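Local coordinates for ARO (armadillo repeats only protein) (Plasmodium falciparum Santa Lucia, PDB 5EWP), which probably serves as an armadillo-repeat protein-binding scaffold in the translocation of rhoptries and their attachment to the apical pole of the parasite, at residues Ala81-Ala85 against Asn86-Val90; Val90-Asn93 against Leu94-Ser97; Asp116-Lys119 against Asn120-Met124; Cys123-Ser127 against Gly128-Tyr132; Gln174-Asn177 against Leu178-Leu181. All coordinates share one frame; numbering follows the deposited sequence.

All five contacts are local, between neighbours along a mainly helical armadillo-type chain, and each mixes a buried face with an exposed one. Contacts 1 and 4 turn the chain from one helix into the next, each through a Schellman motif with a water across the bend. Contacts 2 and 5 deal with the other problem, how a helix runs out into a loop, while contact 3 starts helix 118-126 with an asparagine cap. Contacts 1 to 4 form one touching group: Arg83 of contact 1 meets Asn120 of contact 3, and Ile92 of contact 2 packs on Ala129 of contact 4. Contact 5 stands apart, its centre about 31 Å from that of contact 1.

Contact 1: Ala81-Ala85 against Asn86-Val90; sequences AIREA and NGIAV
Asn86 opens the second half of this tight bend by giving its backbone N to Arg83 O at 2.9 Å, a donor that sits well above the carbonyl plane. Its phi is positive, 68°, and this makes it the C' residue of a Schellman motif that closes helix 77-84. Though it also occupies the N-cap position of helix 87-95, its side chain forms no capping bond. Gly87 follows with the second bond of the motif, from its N to Ile82 O at 2.9 Å. Ile82 O takes Ala85 N as well, and the two donors come from opposite faces of its plane. The CG2 branch of Ile82 lies 4.1 Å from Gly87 CA, so the helix side chain rests on the glycine backbone. At Ile88 the backbone N donates a hydrogen bond to a water, which donates to Arg83 O at 2.7 Å. The side chain of Ile88 runs beside that of Arg83, both pointing the same way, with CD1 of Ile88 4.1 Å from Arg83 CG. Beyond this aliphatic stem the arginine chain bends at chi3 (68°), and its NH1 forms a salt bridge with Asp80 and a hydrogen bond with Asn120 OD1. Arg83 therefore works in three ways: its methylenes pack, its guanidinium binds one carboxylate and one amide oxygen, and its carbonyl, gripped by Asn86 N and a water, ties one helix to the next.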
# COMPACT_ATOMS: atom_id res chain seq x y z
N ALA A 81 -4.32 -17.25 6.00
CA ALA A 81 -5.69 -17.70 5.75
C ALA A 81 -6.33 -16.88 4.63
O ALA A 81 -7.06 -17.40 3.78
CB ALA A 81 -6.53 -17.62 7.02
N ILE A 82 -6.05 -15.58 4.63
CA ILE A 82 -6.62 -14.70 3.63
C ILE A 82 -6.05 -15.02 2.25
O ILE A 82 -6.77 -15.10 1.28
CB ILE A 82 -6.38 -13.23 4.01
CG1 ILE A 82 -7.23 -12.91 5.24
CG2 ILE A 82 -6.75 -12.29 2.83
CD1 ILE A 82 -6.92 -11.58 5.92
N ARG A 83 -4.75 -15.26 2.16
CA ARG A 83 -4.18 -15.65 0.87
C ARG A 83 -4.81 -16.94 0.37
O ARG A 83 -5.20 -17.05 -0.79
CB ARG A 83 -2.66 -15.83 0.98
CG ARG A 83 -2.02 -16.27 -0.35
CD ARG A 83 -0.53 -16.57 -0.18
NE ARG A 83 -0.31 -17.76 0.63
CZ ARG A 83 0.13 -17.77 1.89
NH1 ARG A 83 0.41 -16.63 2.52
NH2 ARG A 83 0.28 -18.93 2.53
N GLU A 84 -4.93 -17.92 1.26
CA GLU A 84 -5.41 -19.25 0.88
C GLU A 84 -6.88 -19.24 0.50
O GLU A 84 -7.37 -20.14 -0.17
CB GLU A 84 -5.15 -20.22 2.03
CG GLU A 84 -3.66 -20.58 2.14
CD GLU A 84 -3.32 -21.22 3.47
OE1 GLU A 84 -4.21 -21.31 4.34
OE2 GLU A 84 -2.15 -21.65 3.64
N ALA A 85 -7.58 -18.18 0.90
CA ALA A 85 -8.99 -18.01 0.60
C ALA A 85 -9.18 -17.25 -0.71
O ALA A 85 -10.29 -16.84 -1.06
CB ALA A 85 -9.68 -17.28 1.76
N ASN A 86 -8.07 -17.06 -1.43
CA ASN A 86 -8.02 -16.30 -2.69
C ASN A 86 -8.28 -14.80 -2.48
O ASN A 86 -8.69 -14.09 -3.40
CB ASN A 86 -9.03 -16.87 -3.70
CG ASN A 86 -8.72 -16.44 -5.12
OD1 ASN A 86 -7.56 -16.43 -5.53
ND2 ASN A 86 -9.76 -16.05 -5.86
N GLY A 87 -8.00 -14.31 -1.28
CA GLY A 87 -8.21 -12.90 -1.00
C GLY A 87 -7.41 -11.93 -1.87
O GLY A 87 -7.90 -10.86 -2.22
N ILE A 88 -6.18 -12.28 -2.23
CA ILE A 88 -5.35 -11.29 -2.90
C ILE A 88 -5.89 -10.96 -4.30
O ILE A 88 -5.96 -9.79 -4.68
CB ILE A 88 -3.86 -11.75 -2.96
CG1 ILE A 88 -3.27 -11.67 -1.55
CG2 ILE A 88 -3.06 -10.87 -3.92
CD1 ILE A 88 -1.87 -12.30 -1.41
N ALA A 89 -6.31 -11.99 -5.05
CA ALA A 89 -6.91 -11.74 -6.37
C ALA A 89 -8.19 -10.92 -6.25
O ALA A 89 -8.46 -10.03 -7.05
CB ALA A 89 -7.20 -13.06 -7.08
N VAL A 90 -8.96 -11.21 -5.21
CA VAL A 90 -10.20 -10.50 -4.95
C VAL A 90 -9.94 -9.02 -4.64
O VAL A 90 -10.64 -8.14 -5.15
CB VAL A 90 -10.98 -11.18 -3.82
CG1 VAL A 90 -12.13 -10.31 -3.34
CG2 VAL A 90 -11.51 -12.54 -4.29
O HOH W 1 -4.78 -14.87 -2.30

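Contact 2: Val90-Asn93 against Leu94-Ser97; sequences VFIN and LLKS
Leu94 turns back along its own helix to meet Phe91, one turn earlier, and its side chain can be followed outward atom by atom. CB lies 3.4 Å from Phe91 O. CG stands anti to the carbonyl carbon (chi1 -73°), which swings it back over the preceding turn to 3.7 Å from Val90 O. From there the CD1 branch arrives at the rim of the phenyl ring, near the ring plane, 4.2 Å from Phe91 CD1. This is a methyl at a ring edge, with the two side chains crossing at a slant. Under it the backbone is still helical: Leu94 N donates to Val90 O and Leu95 N to Phe91 O, the latter at 3.0 Å. Leu95 N also makes a weak bond to Ile92 O. Next comes Lys96 N to Asn93 O at 3.1 Å, with the donor 63° out of the carbonyl plane, a three-residue step as the regular pattern gives way to loop. On the outer face Lys96 runs extended across Asn93 at about a right angle. Its CD methylene passes Asn93 OD1 at 3.9 Å and its NZ lies 4.0 Å from the same oxygen, a loose approach. Ser97 has already turned to the following loop, where its OG bonds to Glu99 N. Helix 87-95 lies between neighbours: Phe91 faces helices 58-70 and 100-113, Leu94 reaches Ala63 and Arg102 on the same two helices, and Ile92 and Leu95 lie against Tyr132 of helix 130-136.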
# COMPACT_ATOMS: atom_id res chain seq x y z
N VAL A 90 -8.96 -11.21 -5.21
CA VAL A 90 -10.20 -10.50 -4.95
C VAL A 90 -9.94 -9.02 -4.64
O VAL A 90 -10.64 -8.14 -5.15
CB VAL A 90 -10.98 -11.18 -3.82
CG1 VAL A 90 -12.13 -10.31 -3.34
CG2 VAL A 90 -11.51 -12.54 -4.29
N PHE A 91 -8.92 -8.72 -3.83
CA PHE A 91 -8.57 -7.33 -3.55
C PHE A 91 -8.06 -6.61 -4.80
O PHE A 91 -8.35 -5.44 -5.01
CB PHE A 91 -7.52 -7.23 -2.44
CG PHE A 91 -8.01 -7.67 -1.09
CD1 PHE A 91 -9.24 -7.22 -0.62
CD2 PHE A 91 -7.26 -8.52 -0.30
CE1 PHE A 91 -9.70 -7.62 0.63
CE2 PHE A 91 -7.73 -8.93 0.94
CZ PHE A 91 -8.95 -8.47 1.40
N ILE A 92 -7.29 -7.30 -5.64
CA ILE A 92 -6.80 -6.64 -6.85
C ILE A 92 -7.98 -6.26 -7.75
O ILE A 92 -7.99 -5.19 -8.36
CB ILE A 92 -5.78 -7.53 -7.60
CG1 ILE A 92 -4.50 -7.60 -6.76
CG2 ILE A 92 -5.47 -6.93 -8.96
CD1 ILE A 92 -3.47 -8.63 -7.23
N ASN A 93 -9.00 -7.11 -7.75
CA ASN A 93 -10.21 -6.78 -8.49
C ASN A 93 -10.89 -5.52 -7.93
O ASN A 93 -11.42 -4.70 -8.68
CB ASN A 93 -11.18 -7.95 -8.44
CG ASN A 93 -12.33 -7.78 -9.39
OD1 ASN A 93 -12.13 -7.47 -10.56
ND2 ASN A 93 -13.54 -7.98 -8.89
N LEU A 94 -10.86 -5.37 -6.61
CA LEU A 94 -11.46 -4.18 -5.99
C LEU A 94 -10.66 -2.91 -6.36
O LEU A 94 -11.21 -1.82 -6.45
CB LEU A 94 -11.53 -4.34 -4.47
CG LEU A 94 -12.56 -5.31 -3.87
CD1 LEU A 94 -12.52 -5.24 -2.34
CD2 LEU A 94 -13.93 -4.94 -4.35
N LEU A 95 -9.37 -3.06 -6.60
CA LEU A 95 -8.54 -1.93 -7.00
C LEU A 95 -9.00 -1.34 -8.34
O LEU A 95 -8.70 -0.19 -8.65
CB LEU A 95 -7.07 -2.36 -7.11
CG LEU A 95 -6.41 -2.74 -5.78
CD1 LEU A 95 -4.98 -3.23 -6.03
CD2 LEU A 95 -6.39 -1.55 -4.83
N LYS A 96 -9.72 -2.13 -9.12
CA LYS A 96 -10.23 -1.68 -10.43
C LYS A 96 -11.51 -0.88 -10.31
O LYS A 96 -12.02 -0.34 -11.31
CB LYS A 96 -10.47 -2.88 -11.33
CG LYS A 96 -9.24 -3.74 -11.57
CD LYS A 96 -9.62 -5.05 -12.23
CE LYS A 96 -8.42 -5.97 -12.37
NZ LYS A 96 -8.82 -7.34 -12.79
N SER A 97 -12.05 -0.80 -9.09
CA SER A 97 -13.36 -0.16 -8.87
C SER A 97 -13.30 1.37 -8.97
O SER A 97 -12.28 1.98 -8.68
CB SER A 97 -13.92 -0.56 -7.50
OG SER A 97 -15.14 0.12 -7.22

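Contact 3: Asp116-Lys119 against Asn120-Met124; sequences DNVK and NCICM
Asn117 and Asn120 are brought face to face by two different first torsions: in Asn117 CG lies opposite the backbone N (chi1 -165°), in Asn120 it is turned beside it (chi1 -73°). The two amide planes lie only 13° apart and stack, Asn117 CG being 3.3 Å from Asn120 ND2. The rotation of Asn117 also puts its OD1 2.9 Å from Asn120 N, a hydrogen bond that makes Asn117 the N-cap of helix 118-126. Asn117 O continues the pattern by taking Cys121 N. Regular helical bonds follow: Ile122 N to Val118 O at 2.9 Å, and Cys123 N to Lys119 O. On the outer side the CD1 methyl of Ile122 slants over to Val118 CG1 at 3.8 Å, after its CG1 has passed Val118 O at 3.4 Å.

The stacked amides are well supplied with partners: Asn120 OD1 accepts from Arg83 NH1, Asn120 ND2 bonds to Lys79 O and Leu113 O, and Asn117 ND2 bonds to Asp80. These links join the start of the helix to helix 77-84 and the end of helix 100-113, while Cys121 packs against helix 142-156 through Asn154 and Ile155.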
# COMPACT_ATOMS: atom_id res chain seq x y z
N ASP A 116 5.54 -8.71 6.64
CA ASP A 116 6.01 -9.96 7.22
C ASP A 116 5.33 -11.18 6.61
O ASP A 116 4.91 -12.10 7.32
CB ASP A 116 5.81 -9.97 8.75
CG ASP A 116 6.73 -9.00 9.47
OD1 ASP A 116 7.80 -8.65 8.93
OD2 ASP A 116 6.38 -8.58 10.59
N ASN A 117 5.18 -11.18 5.29
CA ASN A 117 4.58 -12.34 4.65
C ASN A 117 5.01 -12.40 3.21
O ASN A 117 4.41 -11.80 2.31
CB ASN A 117 3.04 -12.35 4.77
CG ASN A 117 2.46 -13.71 4.44
OD1 ASN A 117 2.57 -14.18 3.30
ND2 ASN A 117 1.86 -14.37 5.43
N VAL A 118 6.12 -13.10 3.00
CA VAL A 118 6.74 -13.17 1.70
C VAL A 118 5.85 -13.85 0.65
O VAL A 118 5.78 -13.40 -0.50
CB VAL A 118 8.08 -13.90 1.84
CG1 VAL A 118 8.56 -14.34 0.51
CG2 VAL A 118 9.08 -12.96 2.51
N LYS A 119 5.14 -14.89 1.05
CA LYS A 119 4.23 -15.57 0.12
C LYS A 119 3.17 -14.62 -0.42
O LYS A 119 2.85 -14.66 -1.60
CB LYS A 119 3.56 -16.76 0.79
CG LYS A 119 4.49 -17.97 0.91
CD LYS A 119 3.77 -19.19 1.44
CE LYS A 119 4.73 -20.38 1.46
NZ LYS A 119 4.04 -21.64 1.85
N ASN A 120 2.62 -13.79 0.46
CA ASN A 120 1.62 -12.82 0.02
C ASN A 120 2.19 -11.82 -0.97
O ASN A 120 1.52 -11.45 -1.93
CB ASN A 120 1.04 -12.05 1.22
CG ASN A 120 0.11 -12.91 2.05
OD1 ASN A 120 -0.25 -14.00 1.65
ND2 ASN A 120 -0.31 -12.38 3.21
N CYS A 121 3.42 -11.37 -0.73
CA CYS A 121 4.04 -10.38 -1.61
C CYS A 121 4.27 -10.99 -2.98
O CYS A 121 4.06 -10.34 -4.01
CB CYS A 121 5.35 -9.86 -1.01
SG CYS A 121 5.13 -8.81 0.43
N ILE A 122 4.74 -12.23 -2.98
CA ILE A 122 4.92 -12.96 -4.23
C ILE A 122 3.60 -13.09 -4.98
O ILE A 122 3.53 -12.84 -6.20
CB ILE A 122 5.52 -14.36 -3.98
CG1 ILE A 122 6.97 -14.23 -3.53
CG2 ILE A 122 5.45 -15.20 -5.26
CD1 ILE A 122 7.59 -15.54 -2.99
N CYS A 123 2.55 -13.45 -4.25
CA CYS A 123 1.22 -13.57 -4.83
C CYS A 123 0.73 -12.23 -5.40
O CYS A 123 0.13 -12.19 -6.48
CB CYS A 123 0.23 -14.10 -3.79
SG CYS A 123 -1.43 -14.39 -4.45
N MET A 124 0.98 -11.14 -4.68
CA MET A 124 0.58 -9.83 -5.19
C MET A 124 1.30 -9.53 -6.49
O MET A 124 0.69 -9.03 -7.43
CB MET A 124 0.87 -8.73 -4.18
CG MET A 124 0.03 -8.87 -2.93
SD MET A 124 0.42 -7.54 -1.79
CE MET A 124 -0.27 -8.26 -0.31

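Contact 4: Cys123-Ser127 against Gly128-Tyr132; sequences CMFES and GALPY
Gly128 N and Ala129 N both reach back into the last turn of helix 118-126, the two bonds of a Schellman motif. Ala129 N gives to Met124 O at 3.1 Å with a nearly straight N-H (166°). Gly128 N gives to Phe125 O at 3.2 Å, and here the donor sits high above the carbonyl plane, 63° out of it. Phe125 O has a second partner: a water donates to it at 2.8 Å and accepts from Leu130 N, so the Leu130 amide is linked to the helix end by way of the water. Within the helix end, Cys123 O is held by the Ser127 hydroxyl, OG donating at 2.7 Å, and more weakly by Ser127 N. With OG turned beside its own backbone N, the serine folds back on the preceding turn of its helix. Gly128 carries the positive phi (90°) of the bend, a backbone conformation that suits glycine, which has no CB to press on Ser127 O. The apolar side is compact. Ala129 CB, which also packs on Ile92 of helix 87-95, touches Met124 CB at 4.1 Å. Phe125, whose ring also stacks with Tyr162, turns its end toward the second helix, with Ile155 and Cys152 of helix 142-156 flanking Phe125 and Leu130 in turn. The CD1 methyl of Leu130 comes in at the edge of the Phe125 ring, near its plane, 3.7 Å from CE1.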
# COMPACT_ATOMS: atom_id res chain seq x y z
N CYS A 123 2.55 -13.45 -4.25
CA CYS A 123 1.22 -13.57 -4.83
C CYS A 123 0.73 -12.23 -5.40
O CYS A 123 0.13 -12.19 -6.48
CB CYS A 123 0.23 -14.10 -3.79
SG CYS A 123 -1.43 -14.39 -4.45
N MET A 124 0.98 -11.14 -4.68
CA MET A 124 0.58 -9.83 -5.19
C MET A 124 1.30 -9.53 -6.49
O MET A 124 0.69 -9.03 -7.43
CB MET A 124 0.87 -8.73 -4.18
CG MET A 124 0.03 -8.87 -2.93
SD MET A 124 0.42 -7.54 -1.79
CE MET A 124 -0.27 -8.26 -0.31
N PHE A 125 2.59 -9.84 -6.56
CA PHE A 125 3.30 -9.56 -7.80
C PHE A 125 2.71 -10.38 -8.94
O PHE A 125 2.41 -9.85 -10.01
CB PHE A 125 4.80 -9.86 -7.69
CG PHE A 125 5.53 -9.52 -8.95
CD1 PHE A 125 5.96 -8.23 -9.18
CD2 PHE A 125 5.72 -10.48 -9.94
CE1 PHE A 125 6.61 -7.91 -10.37
CE2 PHE A 125 6.35 -10.17 -11.13
CZ PHE A 125 6.80 -8.89 -11.34
N GLU A 126 2.55 -11.67 -8.69
CA GLU A 126 2.13 -12.59 -9.74
C GLU A 126 0.69 -12.37 -10.17
O GLU A 126 0.30 -12.73 -11.27
CB GLU A 126 2.34 -14.03 -9.26
CG GLU A 126 3.83 -14.36 -9.14
CD GLU A 126 4.12 -15.80 -8.76
OE1 GLU A 126 3.16 -16.53 -8.42
OE2 GLU A 126 5.31 -16.20 -8.78
N SER A 127 -0.09 -11.72 -9.30
CA SER A 127 -1.49 -11.51 -9.60
C SER A 127 -1.74 -10.13 -10.21
O SER A 127 -2.89 -9.80 -10.51
CB SER A 127 -2.33 -11.71 -8.33
OG SER A 127 -2.12 -12.99 -7.77
N GLY A 128 -0.69 -9.34 -10.39
CA GLY A 128 -0.77 -8.08 -11.12
C GLY A 128 -1.11 -6.83 -10.32
O GLY A 128 -1.65 -5.87 -10.85
N ALA A 129 -0.75 -6.81 -9.04
CA ALA A 129 -1.07 -5.68 -8.17
C ALA A 129 -0.27 -4.42 -8.49
O ALA A 129 -0.76 -3.33 -8.25
CB ALA A 129 -0.84 -6.05 -6.71
N LEU A 130 0.96 -4.55 -8.97
CA LEU A 130 1.86 -3.40 -9.03
C LEU A 130 1.33 -2.18 -9.81
O LEU A 130 1.43 -1.06 -9.31
CB LEU A 130 3.22 -3.80 -9.61
CG LEU A 130 4.28 -4.36 -8.67
CD1 LEU A 130 5.63 -4.46 -9.41
CD2 LEU A 130 4.43 -3.53 -7.39
N PRO A 131 0.76 -2.37 -11.02
CA PRO A 131 0.30 -1.17 -11.74
C PRO A 131 -0.73 -0.36 -10.94
O PRO A 131 -0.71 0.88 -10.98
CB PRO A 131 -0.33 -1.73 -13.01
CG PRO A 131 0.33 -3.04 -13.22
CD PRO A 131 0.60 -3.59 -11.84
N TYR A 132 -1.61 -1.06 -10.23
CA TYR A 132 -2.65 -0.39 -9.44
C TYR A 132 -2.03 0.31 -8.24
O TYR A 132 -2.39 1.43 -7.91
CB TYR A 132 -3.70 -1.40 -8.97
CG TYR A 132 -4.37 -2.09 -10.12
CD1 TYR A 132 -5.37 -1.46 -10.85
CD2 TYR A 132 -3.97 -3.37 -10.51
CE1 TYR A 132 -5.97 -2.09 -11.92
CE2 TYR A 132 -4.57 -4.00 -11.59
CZ TYR A 132 -5.57 -3.35 -12.29
OH TYR A 132 -6.18 -3.97 -13.36
O HOH W 2 2.22 -7.04 -10.36

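Contact 5: Gln174-Asn177 against Leu178-Leu181; sequences QLVN and LLEL
Asn177 and Glu180 are joined by a backbone bond, and a water lies between their side chains. Glu180 N donates to Asn177 O at 3.1 Å, well above the carbonyl plane, and their side chains lie side by side, pointing the same way. The water is 2.8 Å from Asn177 OD1 and 2.5 Å from Glu180 OE2. The amide and carboxylate planes are turned 35° apart, and the glutamate reaches the water because its chain is extended beyond CG. One residue back, Leu179 N gives to Val176 O at 2.9 Å. Leu178 N bonds to Leu175 O and, weakly, to Gln174 O, so this amide is shared between a three-residue and a four-residue step. Helix 171-177 thus ends in a type I beta turn from Asn177 to Glu180, after which the chain leaves as the loop leading to helix 192-205; Glu180 O is taken there by Gln194. Leu178 and Leu179 carry the packing, against the preceding turn and the neighbouring helices. Leu178 folds back with CG beside its own backbone N (chi1 -67°), putting CG 3.5 Å from Gln174 O and its CD1 methyl 4.2 Å from Leu175 CD2. Leu179 bends back likewise, its CD1 methyl meeting Val176 CG1 at 4.3 Å. Leu178 faces Ala149 of helix 142-156 and Ala197 of helix 192-205, whereas Leu179 is covered by Ile198 and Leu201 of the latter and by Leu231 of helix 224-231.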
# COMPACT_ATOMS: atom_id res chain seq x y z
N GLN A 174 6.99 7.69 -9.56
CA GLN A 174 6.05 7.98 -8.49
C GLN A 174 6.74 8.05 -7.13
O GLN A 174 6.43 8.93 -6.32
CB GLN A 174 4.93 6.95 -8.46
CG GLN A 174 4.08 6.96 -9.69
CD GLN A 174 3.67 8.36 -10.09
OE1 GLN A 174 3.18 9.14 -9.27
NE2 GLN A 174 3.90 8.71 -11.35
N LEU A 175 7.68 7.15 -6.86
CA LEU A 175 8.40 7.20 -5.60
C LEU A 175 9.17 8.48 -5.41
O LEU A 175 9.18 9.06 -4.33
CB LEU A 175 9.40 6.04 -5.47
CG LEU A 175 8.99 4.73 -4.86
CD1 LEU A 175 10.25 3.85 -4.70
CD2 LEU A 175 8.31 5.00 -3.52
N VAL A 176 9.85 8.89 -6.47
CA VAL A 176 10.66 10.09 -6.42
C VAL A 176 9.75 11.29 -6.18
O VAL A 176 10.09 12.19 -5.43
CB VAL A 176 11.51 10.26 -7.70
CG1 VAL A 176 12.12 11.65 -7.77
CG2 VAL A 176 12.60 9.20 -7.74
N ASN A 177 8.56 11.27 -6.78
CA ASN A 177 7.59 12.33 -6.54
C ASN A 177 7.13 12.41 -5.09
O ASN A 177 6.75 13.48 -4.60
CB ASN A 177 6.37 12.17 -7.44
CG ASN A 177 6.67 12.50 -8.88
OD1 ASN A 177 7.77 12.95 -9.21
ND2 ASN A 177 5.69 12.30 -9.75
N LEU A 178 7.17 11.29 -4.38
CA LEU A 178 6.79 11.31 -2.97
C LEU A 178 7.81 12.08 -2.13
O LEU A 178 7.54 12.42 -0.99
CB LEU A 178 6.62 9.89 -2.42
CG LEU A 178 5.43 9.11 -3.00
CD1 LEU A 178 5.30 7.71 -2.40
CD2 LEU A 178 4.16 9.87 -2.82
N LEU A 179 8.99 12.36 -2.70
CA LEU A 179 9.99 13.15 -1.99
C LEU A 179 9.64 14.64 -1.93
O LEU A 179 10.16 15.38 -1.09
CB LEU A 179 11.36 12.99 -2.65
CG LEU A 179 11.96 11.59 -2.70
CD1 LEU A 179 13.20 11.59 -3.62
CD2 LEU A 179 12.33 11.11 -1.31
N GLU A 180 8.77 15.09 -2.83
CA GLU A 180 8.43 16.51 -2.91
C GLU A 180 7.75 17.04 -1.65
O GLU A 180 6.97 16.34 -1.01
CB GLU A 180 7.55 16.78 -4.13
CG GLU A 180 8.30 16.64 -5.45
CD GLU A 180 7.44 16.94 -6.66
OE1 GLU A 180 6.24 17.26 -6.50
OE2 GLU A 180 7.96 16.84 -7.79
N LEU A 181 8.07 18.28 -1.29
CA LEU A 181 7.38 18.96 -0.19
C LEU A 181 5.96 19.34 -0.62
O LEU A 181 5.71 19.55 -1.80
CB LEU A 181 8.15 20.21 0.23
CG LEU A 181 9.48 20.02 0.96
CD1 LEU A 181 10.14 21.37 1.24
CD2 LEU A 181 9.31 19.23 2.24
O HOH W 3 9.53 14.99 -8.55